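Local coordinates for protein aspartate aminotransferase (Rhodobacter sphaeroides, PDB 3NRA) that probably catalyses the pyridoxal-phosphate-dependent transfer of an amino group from L-aspartate to 2-oxoglutarate, giving oxaloacetate and L-glutamate, at residues B[155-160]-B[190-195]; B[318-323]-B[331-336]. One frame throughout, in Å; residues are numbered along the deposited sequence.

Interaction 1. Residues B[155-160]-B[190-195]; sequences LDYVSA and NPAGVV
Leu155 and Val194 meet tip to tip, methyl against methyl. CD2 of Leu155 stands 4.1 Å from CG2 of Val194. With chi1 at -172°, Leu155 swings CG away from its own N, and the fork reaches the other loop. Beside this pair, Ala192 puts its CB over one face of the Tyr157 ring, 4.2 Å from CD2 of Tyr157. The opposite face carries CG2 of Val158, 3.6 Å above the plane and offset toward the rim. Leu155, Tyr157, Ala192 and Val194 are buried and form the close-packed part of the contact. The loose side holds Asp156, Val158 and Ala160. All three are exposed and do not reach 190-195, though Val158 still backs the ring. Both loops leave the large aminotransferase sheet: 155-160 follows edge strand 149-154, whereas strand 182-186 leads into the other loop. At the start of 190-195, ND2 of Asn190 hydrogen-bonds O3 of the pyridoxal-phosphate lysine at position 253, and OD1 bonds NH1 of Arg381. The direct contact has no directional bond, so it rests on the fit of apolar side chains; a polar tie between the loops runs through Arg332.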
loop_
_atom_site.group_PDB
_atom_site.type_symbol
_atom_site.label_atom_id
_atom_site.label_comp_id
_atom_site.label_asym_id
_atom_site.label_seq_id
_atom_site.Cartn_x
_atom_site.Cartn_y
_atom_site.Cartn_z
ATOM N N LEU B 155 -15.748 -24.548 6.400
ATOM C CA LEU B 155 -14.894 -25.503 5.700
ATOM C C LEU B 155 -14.745 -26.702 6.589
ATOM O O LEU B 155 -14.018 -26.647 7.572
ATOM C CB LEU B 155 -13.498 -24.904 5.399
ATOM C CG LEU B 155 -12.539 -25.708 4.500
ATOM C CD1 LEU B 155 -13.097 -25.845 3.092
ATOM C CD2 LEU B 155 -11.113 -25.066 4.461
ATOM N N ASP B 156 -15.408 -27.804 6.223
ATOM C CA ASP B 156 -15.316 -29.026 6.972
ATOM C C ASP B 156 -14.116 -29.829 6.452
ATOM O O ASP B 156 -14.262 -30.885 5.861
ATOM C CB ASP B 156 -16.648 -29.831 6.893
ATOM C CG ASP B 156 -17.749 -29.233 7.785
ATOM O OD1 ASP B 156 -17.495 -29.011 8.981
ATOM O OD2 ASP B 156 -18.856 -28.955 7.281
ATOM N N TYR B 157 -12.928 -29.281 6.673
ATOM C CA TYR B 157 -11.685 -29.842 6.121
ATOM C C TYR B 157 -11.197 -31.041 6.902
ATOM O O TYR B 157 -10.357 -31.788 6.398
ATOM C CB TYR B 157 -10.563 -28.769 6.076
ATOM C CG TYR B 157 -10.053 -28.334 7.444
ATOM C CD1 TYR B 157 -10.732 -27.374 8.196
ATOM C CD2 TYR B 157 -8.878 -28.877 7.977
ATOM C CE1 TYR B 157 -10.281 -26.996 9.475
ATOM C CE2 TYR B 157 -8.419 -28.502 9.231
ATOM C CZ TYR B 157 -9.138 -27.565 9.981
ATOM O OH TYR B 157 -8.694 -27.203 11.210
ATOM N N VAL B 158 -11.680 -31.220 8.156
ATOM C CA VAL B 158 -11.227 -32.339 8.976
ATOM C C VAL B 158 -11.907 -33.637 8.531
ATOM O O VAL B 158 -13.110 -33.898 8.857
ATOM C CB VAL B 158 -11.428 -32.114 10.486
ATOM C CG1 VAL B 158 -10.982 -33.354 11.249
ATOM C CG2 VAL B 158 -10.604 -30.886 10.959
ATOM N N SER B 159 -11.152 -34.438 7.763
ATOM C CA SER B 159 -11.686 -35.602 7.070
ATOM C C SER B 159 -10.532 -36.427 6.500
ATOM O O SER B 159 -9.546 -35.869 6.043
ATOM C CB SER B 159 -12.586 -35.163 5.911
ATOM O OG SER B 159 -13.068 -36.291 5.163
ATOM N N ALA B 160 -10.691 -37.747 6.501
ATOM C CA ALA B 160 -9.789 -38.664 5.760
ATOM C C ALA B 160 -10.001 -38.599 4.227
ATOM O O ALA B 160 -9.144 -39.064 3.457
ATOM C CB ALA B 160 -9.982 -40.096 6.245
ATOM N N ASN B 190 -5.556 -20.924 2.884
ATOM C CA ASN B 190 -4.675 -20.514 3.961
ATOM C C ASN B 190 -5.622 -20.408 5.149
ATOM O O ASN B 190 -6.514 -19.575 5.135
ATOM C CB ASN B 190 -4.031 -19.145 3.607
ATOM C CG ASN B 190 -3.052 -18.626 4.675
ATOM O OD1 ASN B 190 -3.083 -19.040 5.850
ATOM N ND2 ASN B 190 -2.204 -17.663 4.271
ATOM N N PRO B 191 -5.460 -21.261 6.171
ATOM C CA PRO B 191 -4.268 -21.923 6.658
ATOM C C PRO B 191 -4.082 -23.426 6.341
ATOM O O PRO B 191 -3.020 -23.970 6.662
ATOM C CB PRO B 191 -4.451 -21.794 8.161
ATOM C CG PRO B 191 -5.930 -22.027 8.333
ATOM C CD PRO B 191 -6.556 -21.340 7.182
ATOM N N ALA B 192 -5.105 -24.108 5.829
ATOM C CA ALA B 192 -5.102 -25.602 5.807
ATOM C C ALA B 192 -4.297 -26.228 4.613
ATOM O O ALA B 192 -3.872 -27.381 4.679
ATOM C CB ALA B 192 -6.536 -26.135 5.832
ATOM N N GLY B 193 -4.132 -25.471 3.530
ATOM C CA GLY B 193 -3.372 -25.947 2.337
ATOM C C GLY B 193 -4.158 -26.877 1.431
ATOM O O GLY B 193 -3.606 -27.438 0.484
ATOM N N VAL B 194 -5.459 -27.029 1.715
ATOM C CA VAL B 194 -6.337 -27.832 0.878
ATOM C C VAL B 194 -6.781 -27.037 -0.369
ATOM O O VAL B 194 -6.929 -25.817 -0.335
ATOM C CB VAL B 194 -7.577 -28.353 1.661
ATOM C CG1 VAL B 194 -7.144 -29.231 2.820
ATOM C CG2 VAL B 194 -8.444 -27.205 2.123
ATOM N N VAL B 195 -7.000 -27.755 -1.452
ATOM C CA VAL B 195 -7.339 -27.163 -2.754
ATOM C C VAL B 195 -8.756 -27.576 -3.060
ATOM O O VAL B 195 -9.128 -28.709 -2.803
ATOM C CB VAL B 195 -6.375 -27.698 -3.857
ATOM C CG1 VAL B 195 -6.926 -27.434 -5.247
ATOM C CG2 VAL B 195 -4.954 -27.068 -3.675
#

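Interaction 2. Residues B[318-323]-B[331-336]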
loop_
_atom_site.group_PDB
_atom_site.type_symbol
_atom_site.label_atom_id
_atom_site.label_comp_id
_atom_site.label_asym_id
_atom_site.label_seq_id
_atom_site.Cartn_x
_atom_site.Cartn_y
_atom_site.Cartn_z
ATOM N N GLU B 318 7.735 -35.195 5.132
ATOM C CA GLU B 318 8.420 -35.539 6.380
ATOM C C GLU B 318 7.777 -34.830 7.564
ATOM O O GLU B 318 7.646 -35.407 8.602
ATOM C CB GLU B 318 9.928 -35.260 6.331
ATOM C CG GLU B 318 10.699 -36.011 7.471
ATOM C CD GLU B 318 12.229 -35.861 7.395
ATOM O OE1 GLU B 318 12.721 -34.994 6.636
ATOM O OE2 GLU B 318 12.930 -36.616 8.100
ATOM N N LEU B 319 7.346 -33.584 7.390
ATOM C CA LEU B 319 6.613 -32.909 8.476
ATOM C C LEU B 319 5.326 -33.623 8.794
ATOM O O LEU B 319 4.979 -33.764 9.958
ATOM C CB LEU B 319 6.317 -31.449 8.160
ATOM C CG LEU B 319 7.463 -30.426 8.312
ATOM C CD1 LEU B 319 6.883 -29.043 8.511
ATOM C CD2 LEU B 319 8.402 -30.740 9.452
ATOM N N LEU B 320 4.625 -34.090 7.775
ATOM C CA LEU B 320 3.384 -34.815 7.990
ATOM C C LEU B 320 3.633 -36.108 8.737
ATOM O O LEU B 320 2.926 -36.415 9.672
ATOM C CB LEU B 320 2.668 -35.089 6.670
ATOM C CG LEU B 320 1.857 -33.920 6.086
ATOM C CD1 LEU B 320 1.380 -34.274 4.678
ATOM C CD2 LEU B 320 0.665 -33.568 7.008
ATOM N N HIS B 321 4.688 -36.826 8.359
ATOM C CA HIS B 321 5.071 -38.040 9.064
ATOM C C HIS B 321 5.284 -37.808 10.587
ATOM O O HIS B 321 4.777 -38.573 11.413
ATOM C CB HIS B 321 6.339 -38.624 8.480
ATOM C CG HIS B 321 6.699 -39.941 9.062
ATOM N ND1 HIS B 321 6.012 -41.102 8.760
ATOM C CD2 HIS B 321 7.653 -40.287 9.965
ATOM C CE1 HIS B 321 6.543 -42.107 9.438
ATOM N NE2 HIS B 321 7.533 -41.636 10.183
ATOM N N VAL B 322 6.049 -36.767 10.916
ATOM C CA VAL B 322 6.357 -36.413 12.304
ATOM C C VAL B 322 5.095 -36.009 13.076
ATOM O O VAL B 322 4.855 -36.523 14.158
ATOM C CB VAL B 322 7.403 -35.265 12.375
ATOM C CG1 VAL B 322 7.528 -34.726 13.821
ATOM C CG2 VAL B 322 8.776 -35.746 11.853
ATOM N N LEU B 323 4.273 -35.128 12.495
ATOM C CA LEU B 323 3.047 -34.623 13.177
ATOM C C LEU B 323 2.003 -35.723 13.366
ATOM O O LEU B 323 1.484 -35.920 14.453
ATOM C CB LEU B 323 2.422 -33.443 12.393
ATOM C CG LEU B 323 3.243 -32.144 12.306
ATOM C CD1 LEU B 323 2.670 -31.208 11.207
ATOM C CD2 LEU B 323 3.279 -31.428 13.623
ATOM N N ALA B 331 -3.837 -33.693 10.579
ATOM C CA ALA B 331 -3.460 -32.644 9.607
ATOM C C ALA B 331 -3.798 -33.073 8.173
ATOM O O ALA B 331 -3.451 -34.175 7.773
ATOM C CB ALA B 331 -2.001 -32.336 9.725
ATOM N N ARG B 332 -4.486 -32.203 7.418
ATOM C CA ARG B 332 -4.728 -32.474 6.019
ATOM C C ARG B 332 -3.415 -32.373 5.278
ATOM O O ARG B 332 -2.573 -31.511 5.598
ATOM C CB ARG B 332 -5.747 -31.486 5.388
ATOM C CG ARG B 332 -7.264 -31.800 5.711
ATOM C CD ARG B 332 -7.756 -33.053 5.032
ATOM N NE ARG B 332 -7.755 -32.904 3.586
ATOM C CZ ARG B 332 -8.741 -32.361 2.872
ATOM N NH1 ARG B 332 -9.856 -31.929 3.460
ATOM N NH2 ARG B 332 -8.611 -32.239 1.550
ATOM N N THR B 333 -3.245 -33.235 4.282
ATOM C CA THR B 333 -2.163 -33.085 3.318
ATOM C C THR B 333 -2.358 -31.824 2.540
ATOM O O THR B 333 -3.370 -31.689 1.852
ATOM C CB THR B 333 -2.125 -34.233 2.332
ATOM O OG1 THR B 333 -2.133 -35.465 3.044
ATOM C CG2 THR B 333 -0.838 -34.149 1.436
ATOM N N PRO B 334 -1.379 -30.880 2.613
ATOM C CA PRO B 334 -1.451 -29.715 1.735
ATOM C C PRO B 334 -1.302 -30.106 0.263
ATOM O O PRO B 334 -0.517 -30.981 -0.063
ATOM C CB PRO B 334 -0.238 -28.854 2.182
ATOM C CG PRO B 334 0.218 -29.422 3.439
ATOM C CD PRO B 334 -0.177 -30.838 3.464
ATOM N N GLN B 335 -2.086 -29.470 -0.600
ATOM C CA GLN B 335 -2.159 -29.839 -2.019
ATOM C C GLN B 335 -1.574 -28.743 -2.925
ATOM O O GLN B 335 -1.138 -29.014 -4.042
ATOM C CB GLN B 335 -3.593 -30.135 -2.384
ATOM C CG GLN B 335 -4.120 -31.428 -1.705
ATOM C CD GLN B 335 -5.645 -31.553 -1.712
ATOM O OE1 GLN B 335 -6.374 -30.614 -1.331
ATOM N NE2 GLN B 335 -6.135 -32.739 -2.074
ATOM N N ALA B 336 -1.553 -27.526 -2.431
ATOM C CA ALA B 336 -0.694 -26.495 -2.983
ATOM C C ALA B 336 -0.284 -25.523 -1.879
ATOM O O ALA B 336 -0.939 -25.439 -0.846
ATOM C CB ALA B 336 -1.416 -25.757 -4.143
#
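A helix packs here against the loop that follows it, in the part of the aminotransferase fold that carries the small mixed sheet. Helix 304-324 ends, the chain turns back, and 331-336 runs past the helix before entering strand 339-340. Leu320 carries the contact, and its two methyls divide the loop between them. CD2 lies 4.0 Å from CB of Ala331 and also comes near the backbone O of Arg332. CD1 turns to the next two residues. The Leu320 and Thr333 side chains cross at about a right angle, with CD1 of Leu320 3.9 Å from CG2 of Thr333. CG of Leu320 is anti to its carbonyl carbon (chi1 -80°). A chi2 of 172° then sets CD1 anti to CA, while CD2 branches off toward Ala331. Leu340 of strand 339-340 touches both Leu320 and Pro334, continuing the apolar patch. Two arginines of helix 304-324 add hydrogen bonds to the loop. Arg324 holds the backbone O of Ala331 and OG1 of Thr333, and Arg316 holds the backbone O of Pro334. Glu162 also binds OG1 of Thr333. Arg332 points its CB away from the helix, and its guanidinium reaches the backbone O of Arg164. Pro334 meets the leucine tip to tip, its ring atom CD 4.0 Å from CD1 of Leu320.

The two contacts are in series along the chain, with centres about 11 Å apart, and they touch directly through 190-195 and 331-336. Probable hydrogen bonds join Gly193 O to Gln335 N at 2.8 Å and Val195 N to Gln335 OE1 at 2.9 Å. Gln335 therefore meets 190-195 with both backbone and side chain. Arg332 bridges to both segments of interaction 1. Its CZ packs 3.5 Å from CG1 of Val194, and its NH1 hydrogen-bonds the backbone O of Tyr157. Segment 190-195 thus runs from the cofactor site to Gln335. Segment 331-336 lies between helix 304-324, which it meets through Leu320, and 190-195.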